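Local atomic coordinates of beta-lactamase (PDB entry 3P09), a protein that probably hydrolyses the beta-lactam ring of antibiotics to a substituted beta-amino acid, as a class A beta-lactamase linked to antibiotic resistance. Residues Asn55-Val65 against Asn172-Ile181; Thr182-Phe190 against Ala243-Ala254. All blocks are in the same frame, centred on the assembly; numbering follows the deposited sequence.

Contacts 1 and 2 follow one another along the chain and meet at helix 178-190: its first turn belongs to contact 1, the rest to contact 2. Their centres lie about 18 Å apart. In contact 1 the small two-stranded sheet of 60-61 and 175-176 joins the approach to Ser64 to the start of the helix; in contact 2 the same helix packs on strands 239-246 and 253-260 of the five-stranded antiparallel sheet. One helix therefore ties the segment carrying Ser64, probably the nucleophile of an SxxK motif as in other class A enzymes, to the large sheet.

Contact 1: Asn55-Val65 against Asn172-Ile181; sequences NESYHFPICSV and NINKTTPKAI
Phe60 and Thr176 form the antiparallel hydrogen-bonded pair at the middle of this contact: Phe60 N gives a nearly straight bond (171°) to Thr176 O at 2.8 Å, and Thr176 N returns one to Phe60 O. Ile62 N to Asn174 O extends the ladder at one end, while at the other Lys179 N, in the first turn of the helix, donates in the carbonyl plane to Glu56 O at 3.0 Å. Water adds two bridges, one between His59 O and Lys175 NZ, an ammonium that also bonds Gln168 O, the other from Asn174 O to Cys63 N. The His59 ring is sandwiched: Thr177 CG2 sits over its centre, 3.6 Å from the centroid in a CH-pi contact, and the Asn172 amide stacks on the opposite face, planes 15° apart. With Thr177 chi1 at 60°, CG2 covers the imidazole while OG1 accepts from Ala180 N as the helix N-cap. Pro178 CG meets Phe60 CE1, and Ile181 packs CG1 on Val65 CG1 at 3.8 Å and CD1 on Ile62 CD1. Backbone bonds thus set the register, and side chains pack around it; Tyr58 O, buried with no polar partner, is met instead by Thr177 CA in a CA-H...O contact, which probably offsets only part of the cost.

Contact 2: Thr182-Phe190 against Ala243-Ala254; sequences TKDIYKLAF and AIIWPKNQQPIA
Phe190, at the end of helix 178-190, meets Ile244, Trp246 and Pro252 with its ring. Pro252 CG lies over one face in a CH-pi contact, 3.8 Å from the ring centroid and 30° off the normal. Ile244 CG2 instead meets the ring edge in plane, 3.3 Å from Phe190 CZ, and Trp246 CZ2 also comes to this edge. The same Ile244 CG2 lies over one face of the indole, beside Pro252 CB, so the indole lies behind Ile244 and Pro252 as well as meeting Phe190 itself. One turn earlier, Tyr186 turns its ring edge to Ala254 CB and to Pro252 O, a carbonyl buried without a polar partner; Phe190 CD2 rests on a face of the tyrosine ring. Ile185 and Ile244 run past each other in opposite directions, with Ile185 CG2 3.6 Å from Ile244 CD1. With Ile185 CG1 anti to the backbone N (chi1 -159°), the CG2 branch also reaches Ala254 CB, which Thr182 CG2 meets at 3.7 Å. The axis of helix segment 182-190 crosses that of strand 243-246 at -57°, with a closest approach of 8.7 Å. With helix 271-289, whose Leu285 and Tyr289 touch Ile253, this places helices on both faces of the antiparallel sheet, the alpha-beta sandwich of class A beta-lactamases.

Contact 1: Asn55-Val65 against Asn172-Ile181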
loop_
_atom_site.group_PDB
_atom_site.type_symbol
_atom_site.label_atom_id
_atom_site.label_comp_id
_atom_site.label_asym_id
_atom_site.label_seq_id
_atom_site.Cartn_x
_atom_site.Cartn_y
_atom_site.Cartn_z
ATOM N N ASN A 55 -5.196 -1.590 17.325
ATOM C CA ASN A 55 -5.052 -0.184 16.967
ATOM C C ASN A 55 -5.599 0.085 15.574
ATOM O O ASN A 55 -5.017 0.865 14.826
ATOM C CB ASN A 55 -3.573 0.237 16.996
ATOM C CG ASN A 55 -3.076 0.540 18.394
ATOM O OD1 ASN A 55 -3.840 0.993 19.253
ATOM N ND2 ASN A 55 -1.785 0.302 18.629
ATOM N N GLU A 56 -6.703 -0.564 15.209
ATOM C CA GLU A 56 -7.128 -0.540 13.813
ATOM C C GLU A 56 -7.692 0.816 13.381
ATOM O O GLU A 56 -7.894 1.051 12.192
ATOM C CB GLU A 56 -8.140 -1.653 13.520
ATOM C CG GLU A 56 -9.522 -1.430 14.098
ATOM C CD GLU A 56 -9.637 -1.847 15.555
ATOM O OE1 GLU A 56 -8.602 -2.165 16.176
ATOM O OE2 GLU A 56 -10.770 -1.868 16.079
ATOM N N SER A 57 -7.939 1.702 14.345
ATOM C CA SER A 57 -8.455 3.039 14.050
ATOM C C SER A 57 -7.462 4.137 14.397
ATOM O O SER A 57 -7.809 5.309 14.410
ATOM C CB SER A 57 -9.760 3.285 14.808
ATOM O OG SER A 57 -10.828 2.579 14.216
ATOM N N TYR A 58 -6.234 3.750 14.714
ATOM C CA TYR A 58 -5.155 4.708 14.928
ATOM C C TYR A 58 -4.659 5.179 13.555
ATOM O O TYR A 58 -4.633 4.394 12.605
ATOM C CB TYR A 58 -4.012 4.027 15.670
ATOM C CG TYR A 58 -2.970 4.970 16.238
ATOM C CD1 TYR A 58 -1.815 5.279 15.521
ATOM C CD2 TYR A 58 -3.131 5.532 17.505
ATOM C CE1 TYR A 58 -0.854 6.125 16.054
ATOM C CE2 TYR A 58 -2.181 6.384 18.039
ATOM C CZ TYR A 58 -1.048 6.676 17.310
ATOM O OH TYR A 58 -0.098 7.517 17.838
ATOM N N HIS A 59 -4.272 6.448 13.450
ATOM C CA HIS A 59 -3.801 6.986 12.172
ATOM C C HIS A 59 -2.274 6.937 12.071
ATOM O O HIS A 59 -1.562 7.370 12.984
ATOM C CB HIS A 59 -4.298 8.426 11.961
ATOM C CG HIS A 59 -5.763 8.530 11.664
ATOM N ND1 HIS A 59 -6.246 8.865 10.419
ATOM C CD2 HIS A 59 -6.849 8.365 12.456
ATOM C CE1 HIS A 59 -7.566 8.893 10.453
ATOM N NE2 HIS A 59 -7.957 8.590 11.678
ATOM N N PHE A 60 -1.800 6.406 10.944
ATOM C CA PHE A 60 -0.394 6.184 10.656
ATOM C C PHE A 60 -0.032 6.884 9.340
ATOM O O PHE A 60 -0.829 6.924 8.413
ATOM C CB PHE A 60 -0.142 4.682 10.421
ATOM C CG PHE A 60 -0.320 3.814 11.649
ATOM C CD1 PHE A 60 -1.587 3.420 12.063
ATOM C CD2 PHE A 60 0.788 3.375 12.364
ATOM C CE1 PHE A 60 -1.754 2.613 13.176
ATOM C CE2 PHE A 60 0.639 2.567 13.489
ATOM C CZ PHE A 60 -0.634 2.185 13.900
ATOM N N PRO A 61 1.202 7.388 9.232
ATOM C CA PRO A 61 1.669 7.862 7.917
ATOM C C PRO A 61 1.401 6.799 6.840
ATOM O O PRO A 61 1.732 5.631 7.048
ATOM C CB PRO A 61 3.183 8.014 8.119
ATOM C CG PRO A 61 3.322 8.310 9.605
ATOM C CD PRO A 61 2.238 7.472 10.275
ATOM N N ILE A 62 0.809 7.185 5.715
ATOM C CA ILE A 62 0.521 6.214 4.661
ATOM C C ILE A 62 1.765 5.959 3.799
ATOM O O ILE A 62 1.983 4.851 3.327
ATOM C CB ILE A 62 -0.698 6.641 3.794
ATOM C CG1 ILE A 62 -1.155 5.475 2.898
ATOM C CG2 ILE A 62 -0.393 7.899 2.974
ATOM C CD1 ILE A 62 -2.429 5.786 2.081
ATOM N N CYS A 63 2.595 6.980 3.618
ATOM C CA CYS A 63 3.812 6.821 2.826
ATOM C C CYS A 63 3.450 6.279 1.435
ATOM O O CYS A 63 2.381 6.579 0.902
ATOM C CB CYS A 63 4.797 5.879 3.544
ATOM S SG CYS A 63 5.021 6.232 5.327
ATOM N N SER A 64 4.323 5.453 0.868
ATOM C CA SER A 64 4.139 4.938 -0.484
ATOM C C SER A 64 2.952 3.998 -0.648
ATOM O O SER A 64 2.610 3.632 -1.762
ATOM C CB SER A 64 5.407 4.232 -0.965
ATOM O OG SER A 64 6.361 5.183 -1.394
ATOM N N VAL A 65 2.317 3.599 0.445
ATOM C CA VAL A 65 1.147 2.728 0.308
ATOM C C VAL A 65 0.043 3.384 -0.551
ATOM O O VAL A 65 -0.736 2.700 -1.217
ATOM C CB VAL A 65 0.602 2.299 1.683
ATOM C CG1 VAL A 65 -0.696 1.503 1.531
ATOM C CG2 VAL A 65 1.648 1.460 2.418
ATOM N N ASN A 172 -3.830 14.232 10.996
ATOM C CA ASN A 172 -4.159 13.064 10.173
ATOM C C ASN A 172 -3.862 13.251 8.687
ATOM O O ASN A 172 -4.127 12.368 7.882
ATOM C CB ASN A 172 -5.614 12.645 10.405
ATOM C CG ASN A 172 -5.858 12.221 11.843
ATOM O OD1 ASN A 172 -4.952 11.720 12.504
ATOM N ND2 ASN A 172 -7.075 12.433 12.336
ATOM N N ILE A 173 -3.313 14.406 8.335
ATOM C CA ILE A 173 -2.913 14.671 6.955
ATOM C C ILE A 173 -1.882 13.639 6.512
ATOM O O ILE A 173 -0.935 13.341 7.246
ATOM C CB ILE A 173 -2.316 16.094 6.803
ATOM C CG1 ILE A 173 -3.343 17.156 7.200
ATOM C CG2 ILE A 173 -1.803 16.329 5.394
ATOM C CD1 ILE A 173 -4.626 17.084 6.448
ATOM N N ASN A 174 -2.084 13.097 5.312
ATOM C CA ASN A 174 -1.204 12.071 4.738
ATOM C C ASN A 174 -1.096 10.837 5.621
ATOM O O ASN A 174 -0.055 10.201 5.679
ATOM C CB ASN A 174 0.172 12.662 4.403
ATOM C CG ASN A 174 0.081 13.786 3.372
ATOM O OD1 ASN A 174 -0.865 13.837 2.586
ATOM N ND2 ASN A 174 1.066 14.680 3.364
ATOM N N LYS A 175 -2.192 10.515 6.308
ATOM C CA LYS A 175 -2.260 9.308 7.129
ATOM C C LYS A 175 -3.475 8.454 6.770
ATOM O O LYS A 175 -4.398 8.916 6.096
ATOM C CB LYS A 175 -2.315 9.671 8.611
ATOM C CG LYS A 175 -1.031 10.320 9.110
ATOM C CD LYS A 175 -0.992 10.421 10.612
ATOM C CE LYS A 175 0.259 11.182 11.076
ATOM N NZ LYS A 175 0.181 11.581 12.525
ATOM N N THR A 176 -3.455 7.202 7.208
ATOM C CA THR A 176 -4.613 6.324 7.037
ATOM C C THR A 176 -4.710 5.466 8.300
ATOM O O THR A 176 -3.861 5.588 9.185
ATOM C CB THR A 176 -4.443 5.446 5.770
ATOM O OG1 THR A 176 -5.612 4.635 5.574
ATOM C CG2 THR A 176 -3.218 4.546 5.902
ATOM N N THR A 177 -5.721 4.598 8.388
ATOM C CA THR A 177 -5.830 3.658 9.509
ATOM C C THR A 177 -5.665 2.237 8.979
ATOM O O THR A 177 -5.921 1.982 7.796
ATOM C CB THR A 177 -7.229 3.720 10.192
ATOM O OG1 THR A 177 -8.242 3.385 9.229
ATOM C CG2 THR A 177 -7.509 5.120 10.782
ATOM N N PRO A 178 -5.241 1.301 9.845
ATOM C CA PRO A 178 -5.149 -0.085 9.372
ATOM C C PRO A 178 -6.485 -0.581 8.804
ATOM O O PRO A 178 -6.516 -1.260 7.788
ATOM C CB PRO A 178 -4.756 -0.860 10.630
ATOM C CG PRO A 178 -3.995 0.153 11.486
ATOM C CD PRO A 178 -4.740 1.459 11.227
ATOM N N LYS A 179 -7.589 -0.216 9.437
ATOM C CA LYS A 179 -8.892 -0.685 8.976
ATOM C C LYS A 179 -9.205 -0.150 7.579
ATOM O O LYS A 179 -9.567 -0.905 6.676
ATOM C CB LYS A 179 -9.983 -0.275 9.986
ATOM C CG LYS A 179 -11.361 -0.852 9.718
ATOM C CD LYS A 179 -12.342 -0.429 10.811
ATOM C CE LYS A 179 -13.745 -0.951 10.520
ATOM N NZ LYS A 179 -14.742 -0.547 11.553
ATOM N N ALA A 180 -9.039 1.157 7.391
ATOM C CA ALA A 180 -9.431 1.784 6.140
ATOM C C ALA A 180 -8.601 1.266 4.973
ATOM O O ALA A 180 -9.137 0.929 3.910
ATOM C CB ALA A 180 -9.334 3.322 6.241
ATOM N N ILE A 181 -7.290 1.211 5.170
ATOM C CA ILE A 181 -6.391 0.870 4.077
ATOM C C ILE A 181 -6.520 -0.605 3.713
ATOM O O ILE A 181 -6.355 -0.969 2.561
ATOM C CB ILE A 181 -4.929 1.211 4.399
ATOM C CG1 ILE A 181 -4.121 1.299 3.101
ATOM C CG2 ILE A 181 -4.330 0.190 5.380
ATOM C CD1 ILE A 181 -4.570 2.460 2.220
HETATM O O HOH W 1 0.762 8.988 13.658
HETATM O O HOH W 2 2.608 9.577 4.757
#

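Contact 2: Thr182-Phe190 against Ala243-Ala254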
loop_
_atom_site.group_PDB
_atom_site.type_symbol
_atom_site.label_atom_id
_atom_site.label_comp_id
_atom_site.label_asym_id
_atom_site.label_seq_id
_atom_site.Cartn_x
_atom_site.Cartn_y
_atom_site.Cartn_z
ATOM N N THR A 182 -6.869 -1.441 4.691
ATOM C CA THR A 182 -7.008 -2.879 4.463
ATOM C C THR A 182 -8.342 -3.198 3.786
ATOM O O THR A 182 -8.397 -4.012 2.874
ATOM C CB THR A 182 -6.860 -3.686 5.792
ATOM O OG1 THR A 182 -5.562 -3.459 6.339
ATOM C CG2 THR A 182 -7.015 -5.189 5.564
ATOM N N LYS A 183 -9.422 -2.569 4.240
ATOM C CA LYS A 183 -10.687 -2.643 3.511
ATOM C C LYS A 183 -10.492 -2.176 2.054
ATOM O O LYS A 183 -11.070 -2.741 1.125
ATOM C CB LYS A 183 -11.779 -1.822 4.216
ATOM C CG LYS A 183 -12.260 -2.445 5.539
ATOM C CD LYS A 183 -13.579 -1.839 6.043
ATOM C CE LYS A 183 -13.570 -0.339 5.958
ATOM N NZ LYS A 183 -14.939 0.248 6.134
ATOM N N ASP A 184 -9.660 -1.157 1.852
ATOM C CA ASP A 184 -9.423 -0.634 0.500
ATOM C C ASP A 184 -8.792 -1.661 -0.433
ATOM O O ASP A 184 -9.235 -1.835 -1.563
ATOM C CB ASP A 184 -8.503 0.586 0.530
ATOM C CG ASP A 184 -9.188 1.825 1.068
ATOM O OD1 ASP A 184 -10.440 1.832 1.162
ATOM O OD2 ASP A 184 -8.466 2.794 1.387
ATOM N N ILE A 185 -7.733 -2.314 0.028
ATOM C CA ILE A 185 -7.033 -3.248 -0.853
ATOM C C ILE A 185 -7.926 -4.453 -1.133
ATOM O O ILE A 185 -7.926 -4.990 -2.235
ATOM C CB ILE A 185 -5.652 -3.673 -0.279
ATOM C CG1 ILE A 185 -4.747 -4.195 -1.405
ATOM C CG2 ILE A 185 -5.807 -4.714 0.818
ATOM C CD1 ILE A 185 -3.287 -4.390 -0.974
ATOM N N TYR A 186 -8.710 -4.861 -0.142
ATOM C CA TYR A 186 -9.617 -6.002 -0.325
ATOM C C TYR A 186 -10.705 -5.643 -1.326
ATOM O O TYR A 186 -11.043 -6.427 -2.214
ATOM C CB TYR A 186 -10.279 -6.384 1.002
ATOM C CG TYR A 186 -11.092 -7.656 0.911
ATOM C CD1 TYR A 186 -12.443 -7.624 0.584
ATOM C CD2 TYR A 186 -10.500 -8.895 1.132
ATOM C CE1 TYR A 186 -13.191 -8.801 0.493
ATOM C CE2 TYR A 186 -11.230 -10.068 1.035
ATOM C CZ TYR A 186 -12.574 -10.016 0.720
ATOM O OH TYR A 186 -13.289 -11.187 0.633
ATOM N N LYS A 187 -11.266 -4.445 -1.172
ATOM C CA LYS A 187 -12.355 -4.026 -2.044
ATOM C C LYS A 187 -11.863 -3.933 -3.484
ATOM O O LYS A 187 -12.550 -4.365 -4.425
ATOM C CB LYS A 187 -12.940 -2.698 -1.571
ATOM C CG LYS A 187 -14.136 -2.218 -2.373
ATOM C CD LYS A 187 -14.947 -1.218 -1.552
ATOM C CE LYS A 187 -16.153 -0.705 -2.324
ATOM N NZ LYS A 187 -17.057 -1.809 -2.760
ATOM N N LEU A 188 -10.656 -3.407 -3.661
ATOM C CA LEU A 188 -10.108 -3.276 -5.015
ATOM C C LEU A 188 -9.847 -4.636 -5.678
ATOM O O LEU A 188 -10.095 -4.828 -6.872
ATOM C CB LEU A 188 -8.836 -2.426 -4.997
ATOM C CG LEU A 188 -9.060 -0.910 -4.858
ATOM C CD1 LEU A 188 -7.758 -0.212 -4.566
ATOM C CD2 LEU A 188 -9.719 -0.321 -6.117
ATOM N N ALA A 189 -9.349 -5.588 -4.906
ATOM C CA ALA A 189 -8.956 -6.874 -5.476
ATOM C C ALA A 189 -10.142 -7.836 -5.612
ATOM O O ALA A 189 -10.183 -8.663 -6.533
ATOM C CB ALA A 189 -7.842 -7.496 -4.622
ATOM N N PHE A 190 -11.108 -7.724 -4.704
ATOM C CA PHE A 190 -12.184 -8.717 -4.626
ATOM C C PHE A 190 -13.596 -8.146 -4.642
ATOM O O PHE A 190 -14.568 -8.896 -4.770
ATOM C CB PHE A 190 -12.003 -9.567 -3.371
ATOM C CG PHE A 190 -10.652 -10.198 -3.274
ATOM C CD1 PHE A 190 -10.249 -11.140 -4.209
ATOM C CD2 PHE A 190 -9.787 -9.850 -2.265
ATOM C CE1 PHE A 190 -9.001 -11.714 -4.135
ATOM C CE2 PHE A 190 -8.532 -10.424 -2.181
ATOM C CZ PHE A 190 -8.141 -11.362 -3.128
ATOM N N ALA A 243 -1.275 -6.105 2.279
ATOM C CA ALA A 243 -1.139 -7.300 1.470
ATOM C C ALA A 243 -2.459 -7.985 1.205
ATOM O O ALA A 243 -3.415 -7.836 1.970
ATOM C CB ALA A 243 -0.201 -8.264 2.152
ATOM N N ILE A 244 -2.503 -8.721 0.098
ATOM C CA ILE A 244 -3.536 -9.729 -0.088
ATOM C C ILE A 244 -2.839 -11.069 -0.023
ATOM O O ILE A 244 -1.768 -11.248 -0.604
ATOM C CB ILE A 244 -4.228 -9.635 -1.444
ATOM C CG1 ILE A 244 -4.913 -8.281 -1.624
ATOM C CG2 ILE A 244 -5.246 -10.762 -1.560
ATOM C CD1 ILE A 244 -5.988 -8.021 -0.644
ATOM N N ILE A 245 -3.450 -12.014 0.675
ATOM C CA ILE A 245 -2.827 -13.309 0.913
ATOM C C ILE A 245 -3.825 -14.390 0.563
ATOM O O ILE A 245 -5.004 -14.266 0.893
ATOM C CB ILE A 245 -2.453 -13.467 2.392
ATOM C CG1 ILE A 245 -1.516 -12.329 2.816
ATOM C CG2 ILE A 245 -1.841 -14.835 2.647
ATOM C CD1 ILE A 245 -1.235 -12.274 4.314
ATOM N N TRP A 246 -3.347 -15.423 -0.131
ATOM C CA TRP A 246 -4.150 -16.593 -0.468
ATOM C C TRP A 246 -3.599 -17.766 0.310
ATOM O O TRP A 246 -2.637 -18.402 -0.129
ATOM C CB TRP A 246 -4.045 -16.914 -1.959
ATOM C CG TRP A 246 -4.728 -15.930 -2.871
ATOM C CD1 TRP A 246 -5.950 -16.074 -3.465
ATOM C CD2 TRP A 246 -4.216 -14.662 -3.308
ATOM N NE1 TRP A 246 -6.230 -14.964 -4.234
ATOM C CE2 TRP A 246 -5.184 -14.087 -4.151
ATOM C CE3 TRP A 246 -3.038 -13.952 -3.055
ATOM C CZ2 TRP A 246 -5.004 -12.845 -4.752
ATOM C CZ3 TRP A 246 -2.866 -12.719 -3.647
ATOM C CH2 TRP A 246 -3.843 -12.178 -4.487
ATOM N N PRO A 247 -4.182 -18.052 1.479
ATOM C CA PRO A 247 -3.693 -19.186 2.262
ATOM C C PRO A 247 -4.003 -20.471 1.507
ATOM O O PRO A 247 -5.014 -20.537 0.809
ATOM C CB PRO A 247 -4.535 -19.116 3.547
ATOM C CG PRO A 247 -5.181 -17.729 3.537
ATOM C CD PRO A 247 -5.382 -17.446 2.082
ATOM N N LYS A 248 -3.157 -21.483 1.643
ATOM C CA LYS A 248 -3.399 -22.738 0.934
ATOM C C LYS A 248 -4.777 -23.306 1.265
ATOM O O LYS A 248 -5.104 -23.526 2.430
ATOM C CB LYS A 248 -2.322 -23.769 1.273
ATOM C CG LYS A 248 -2.323 -24.988 0.356
ATOM C CD LYS A 248 -1.202 -25.950 0.726
ATOM C CE LYS A 248 -1.133 -27.128 -0.230
ATOM N NZ LYS A 248 -0.113 -28.122 0.206
ATOM N N ASN A 249 -5.576 -23.544 0.227
ATOM C CA ASN A 249 -6.899 -24.147 0.381
ATOM C C ASN A 249 -7.918 -23.264 1.091
ATOM O O ASN A 249 -8.921 -23.755 1.591
ATOM C CB ASN A 249 -6.802 -25.508 1.082
ATOM C CG ASN A 249 -5.959 -26.503 0.306
ATOM O OD1 ASN A 249 -5.883 -26.445 -0.926
ATOM N ND2 ASN A 249 -5.310 -27.413 1.024
ATOM N N GLN A 250 -7.671 -21.959 1.121
ATOM C CA GLN A 250 -8.593 -21.038 1.774
ATOM C C GLN A 250 -8.871 -19.856 0.863
ATOM O O GLN A 250 -8.135 -19.621 -0.098
ATOM C CB GLN A 250 -8.006 -20.536 3.102
ATOM C CG GLN A 250 -7.708 -21.640 4.108
ATOM C CD GLN A 250 -8.970 -22.229 4.708
ATOM O OE1 GLN A 250 -10.014 -21.579 4.728
ATOM N NE2 GLN A 250 -8.881 -23.459 5.204
ATOM N N GLN A 251 -9.921 -19.102 1.173
ATOM C CA GLN A 251 -10.240 -17.920 0.388
ATOM C C GLN A 251 -9.258 -16.816 0.729
ATOM O O GLN A 251 -8.645 -16.846 1.786
ATOM C CB GLN A 251 -11.672 -17.482 0.635
ATOM C CG GLN A 251 -12.680 -18.413 -0.026
ATOM C CD GLN A 251 -14.095 -17.921 0.121
ATOM O OE1 GLN A 251 -14.385 -16.758 -0.151
ATOM N NE2 GLN A 251 -14.989 -18.803 0.564
ATOM N N PRO A 252 -9.092 -15.847 -0.180
ATOM C CA PRO A 252 -8.089 -14.820 0.111
ATOM C C PRO A 252 -8.460 -13.921 1.283
ATOM O O PRO A 252 -9.637 -13.746 1.614
ATOM C CB PRO A 252 -8.009 -14.017 -1.193
ATOM C CG PRO A 252 -9.272 -14.316 -1.924
ATOM C CD PRO A 252 -9.669 -15.707 -1.530
ATOM N N ILE A 253 -7.434 -13.362 1.920
ATOM C CA ILE A 253 -7.637 -12.410 3.004
ATOM C C ILE A 253 -6.811 -11.168 2.726
ATOM O O ILE A 253 -5.905 -11.188 1.891
ATOM C CB ILE A 253 -7.249 -13.008 4.370
ATOM C CG1 ILE A 253 -5.816 -13.544 4.339
ATOM C CG2 ILE A 253 -8.173 -14.164 4.721
ATOM C CD1 ILE A 253 -5.152 -13.516 5.674
ATOM N N ALA A 254 -7.142 -10.066 3.383
ATOM C CA ALA A 254 -6.291 -8.882 3.274
ATOM C C ALA A 254 -5.677 -8.646 4.635
ATOM O O ALA A 254 -6.288 -8.952 5.663
ATOM C CB ALA A 254 -7.090 -7.679 2.828
#